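Local coordinates for protein transcriptional regulator (Rhodococcus jostii, PDB 5CYV) that binds p-coumaroyl-CoA as a MarR-family transcriptional regulator of p-hydroxycinnamate metabolism and probably binds DNA through a winged helix-turn-helix domain, at residues R36-S41 and M62-S67. Sequence-based numbering, arbitrary orientation.
Sequences RVRSYS and MGLDPS. With WCA (p-coumaroyl-CoA), chain J.
Arg38 and Leu64 meet obliquely at the wall of the p-coumaroyl-CoA pocket, where the MarR-type winged helix-turn-helix fold sets the start of helix 37-47 against the loop between helices 55-62 and 70-78. The pair illustrates how an effector site can be built from a charged group backed by a hydrophobic one. Leu64 CD2 lies over one face of the guanidinium, off-centre toward its rim and 3.8 Å from Arg38 NH1, while the ligand is met at the edge. An extended chain from CG to NE carries the group to two amide oxygens of the pantetheine arm: Arg38 NE donates almost straight to OAE (2.8 Å, 171°), and Arg38 NH1 reaches OAF at 2.8 Å along a more bent path. Gln68 takes a bond from NH2, which further fixes the rotation of the group. A leucine at Arg38 would probably leave both ligand carbonyls without these donors and Gln68 without its mate. Deeper in, Met62, just before the glycine of a Schellman motif, bends at chi3 (67°) and tucks its methyl against the first helical turn. There Met62 CE rests 3.7 Å from Arg38 O and 3.8 Å from Ser41 CB.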
# COMPACT_ATOMS: atom_id res chain seq x y z
N ARG B 36 9.56 6.77 10.58
CA ARG B 36 9.17 6.24 9.28
C ARG B 36 7.78 5.59 9.44
O ARG B 36 7.27 5.58 10.50
CB ARG B 36 10.19 5.32 8.66
CG ARG B 36 11.34 6.06 8.02
CD ARG B 36 12.48 5.16 7.62
NE ARG B 36 12.10 4.07 6.76
CZ ARG B 36 11.83 4.18 5.49
NH1 ARG B 36 11.90 5.34 4.89
NH2 ARG B 36 11.53 3.11 4.82
N VAL B 37 7.22 5.07 8.37
CA VAL B 37 5.82 4.67 8.49
C VAL B 37 5.61 3.62 9.62
O VAL B 37 4.66 3.77 10.40
CB VAL B 37 5.22 4.11 7.19
CG1 VAL B 37 5.11 5.15 6.02
CG2 VAL B 37 5.88 2.88 6.76
N ARG B 38 6.50 2.63 9.75
CA ARG B 38 6.23 1.62 10.82
C ARG B 38 6.48 2.13 12.24
O ARG B 38 5.64 1.87 13.11
CB ARG B 38 7.07 0.36 10.59
CG ARG B 38 6.65 -0.42 9.34
CD ARG B 38 7.36 -1.77 9.33
NE ARG B 38 6.98 -2.54 8.12
CZ ARG B 38 7.24 -3.82 7.94
NH1 ARG B 38 6.90 -4.42 6.78
NH2 ARG B 38 7.86 -4.56 8.92
N SER B 39 7.56 2.86 12.47
CA SER B 39 7.78 3.38 13.83
C SER B 39 6.73 4.40 14.20
O SER B 39 6.28 4.45 15.36
CB SER B 39 9.18 3.95 13.98
OG SER B 39 9.50 4.93 12.98
N TYR B 40 6.32 5.24 13.23
CA TYR B 40 5.19 6.11 13.49
C TYR B 40 3.94 5.37 13.85
O TYR B 40 3.24 5.76 14.81
CB TYR B 40 4.96 7.00 12.23
CG TYR B 40 3.69 7.78 12.23
CD1 TYR B 40 3.54 8.92 12.98
CD2 TYR B 40 2.59 7.35 11.42
CE1 TYR B 40 2.35 9.65 12.98
CE2 TYR B 40 1.42 8.09 11.39
CZ TYR B 40 1.31 9.25 12.17
OH TYR B 40 0.13 9.93 12.21
N SER B 41 3.62 4.31 13.13
CA SER B 41 2.39 3.56 13.43
C SER B 41 2.43 3.00 14.86
O SER B 41 1.41 3.07 15.56
CB SER B 41 2.22 2.39 12.46
OG SER B 41 2.10 2.87 11.10
N MET B 62 -1.23 -3.66 12.33
CA MET B 62 -0.31 -3.40 11.23
C MET B 62 -0.23 -4.55 10.24
O MET B 62 0.45 -4.41 9.23
CB MET B 62 1.09 -3.08 11.79
CG MET B 62 1.06 -1.78 12.57
SD MET B 62 2.63 -1.36 13.34
CE MET B 62 3.71 -1.03 11.86
N GLY B 63 -0.89 -5.67 10.50
CA GLY B 63 -0.80 -6.86 9.64
C GLY B 63 0.56 -7.52 9.65
O GLY B 63 0.91 -8.18 8.68
N LEU B 64 1.28 -7.44 10.78
CA LEU B 64 2.65 -7.97 10.87
C LEU B 64 2.70 -9.06 11.91
O LEU B 64 1.85 -9.12 12.78
CB LEU B 64 3.67 -6.89 11.23
CG LEU B 64 3.77 -5.79 10.17
CD1 LEU B 64 4.53 -4.68 10.70
CD2 LEU B 64 4.44 -6.36 8.87
N ASP B 65 3.68 -9.95 11.81
CA ASP B 65 3.98 -10.81 12.95
C ASP B 65 4.50 -10.01 14.12
O ASP B 65 5.20 -9.01 13.97
CB ASP B 65 5.03 -11.84 12.60
CG ASP B 65 4.53 -12.88 11.66
OD1 ASP B 65 3.29 -13.10 11.63
OD2 ASP B 65 5.37 -13.46 10.94
N PRO B 66 4.19 -10.45 15.33
CA PRO B 66 4.68 -9.74 16.50
C PRO B 66 6.22 -9.64 16.53
O PRO B 66 6.71 -8.63 17.05
CB PRO B 66 4.16 -10.57 17.66
CG PRO B 66 2.89 -11.19 17.10
CD PRO B 66 3.21 -11.51 15.67
N SER B 67 6.94 -10.63 15.96
CA SER B 67 8.41 -10.56 15.99
C SER B 67 8.90 -9.34 15.23
O SER B 67 10.02 -8.86 15.47
CB SER B 67 9.00 -11.82 15.36
OG SER B 67 8.66 -11.93 13.99
C4 WCA J . 7.36 -16.63 -2.35
C5 WCA J . 8.36 -16.29 -3.25
C6 WCA J . 9.03 -17.36 -3.95
C8 WCA J . 7.58 -14.41 -2.40
N1 WCA J . 8.67 -18.63 -3.69
N3 WCA J . 7.06 -17.95 -2.14
CAV WCA J . 0.78 4.29 8.32
CAT WCA J . 0.38 5.54 8.66
CBS WCA J . -0.17 6.34 7.65
OAJ WCA J . -0.60 7.65 7.97
CAU WCA J . -0.32 5.89 6.38
CAW WCA J . 0.07 4.60 6.01
CBT WCA J . 0.60 3.82 7.01
CAR WCA J . 0.97 2.45 6.58
CAQ WCA J . 1.32 1.47 7.60
CBP WCA J . 1.46 0.08 7.02
OAD WCA J . 1.09 -0.35 5.98
SBO WCA J . 2.25 -0.96 8.18
CBA WCA J . 2.12 -2.54 7.29
CAY WCA J . 3.51 -2.88 6.59
NBH WCA J . 3.63 -2.25 5.33
CBQ WCA J . 4.81 -1.41 5.08
OAE WCA J . 5.75 -1.31 5.87
CBB WCA J . 4.90 -0.74 3.75
CAZ WCA J . 5.93 -1.43 2.81
NBI WCA J . 5.55 -2.78 2.35
CBR WCA J . 5.94 -3.97 2.97
OAF WCA J . 6.56 -3.88 4.03
CBX WCA J . 5.61 -5.31 2.34
OAK WCA J . 5.28 -5.07 0.94
CCD WCA J . 4.45 -6.02 3.05
CAA WCA J . 3.14 -5.24 2.72
CAB WCA J . 4.68 -6.16 4.57
CBD WCA J . 4.29 -7.44 2.43
OBK WCA J . 5.62 -8.00 2.62
PCG WCA J . 5.84 -9.59 2.46
OAP WCA J . 4.83 -10.26 3.33
OAI WCA J . 7.35 -9.80 2.73
OBN WCA J . 5.41 -9.94 1.00
PCF WCA J . 6.15 -10.14 -0.36
OAO WCA J . 7.63 -9.96 -0.01
OAH WCA J . 5.46 -9.38 -1.49
O5' WCA J . 5.90 -11.70 -0.69
C5' WCA J . 4.58 -12.22 -0.83
C4' WCA J . 4.29 -13.61 -0.33
O4' WCA J . 4.86 -14.66 -1.43
C3' WCA J . 4.90 -13.93 0.83
O3' WCA J . 4.22 -15.06 1.48
PCE WCA J . 3.45 -14.89 2.85
OAM WCA J . 2.46 -13.77 2.70
OAN WCA J . 4.42 -14.57 3.95
OAG WCA J . 2.72 -16.17 3.16
C2' WCA J . 6.29 -14.44 0.39
O2' WCA J . 6.94 -15.15 1.34
C1' WCA J . 5.87 -15.29 -0.87
N9 WCA J . 6.92 -15.42 -1.84
N7 WCA J . 8.47 -14.91 -3.26
C2 WCA J . 7.71 -18.91 -2.82
N6 WCA J . 10.06 -17.05 -4.90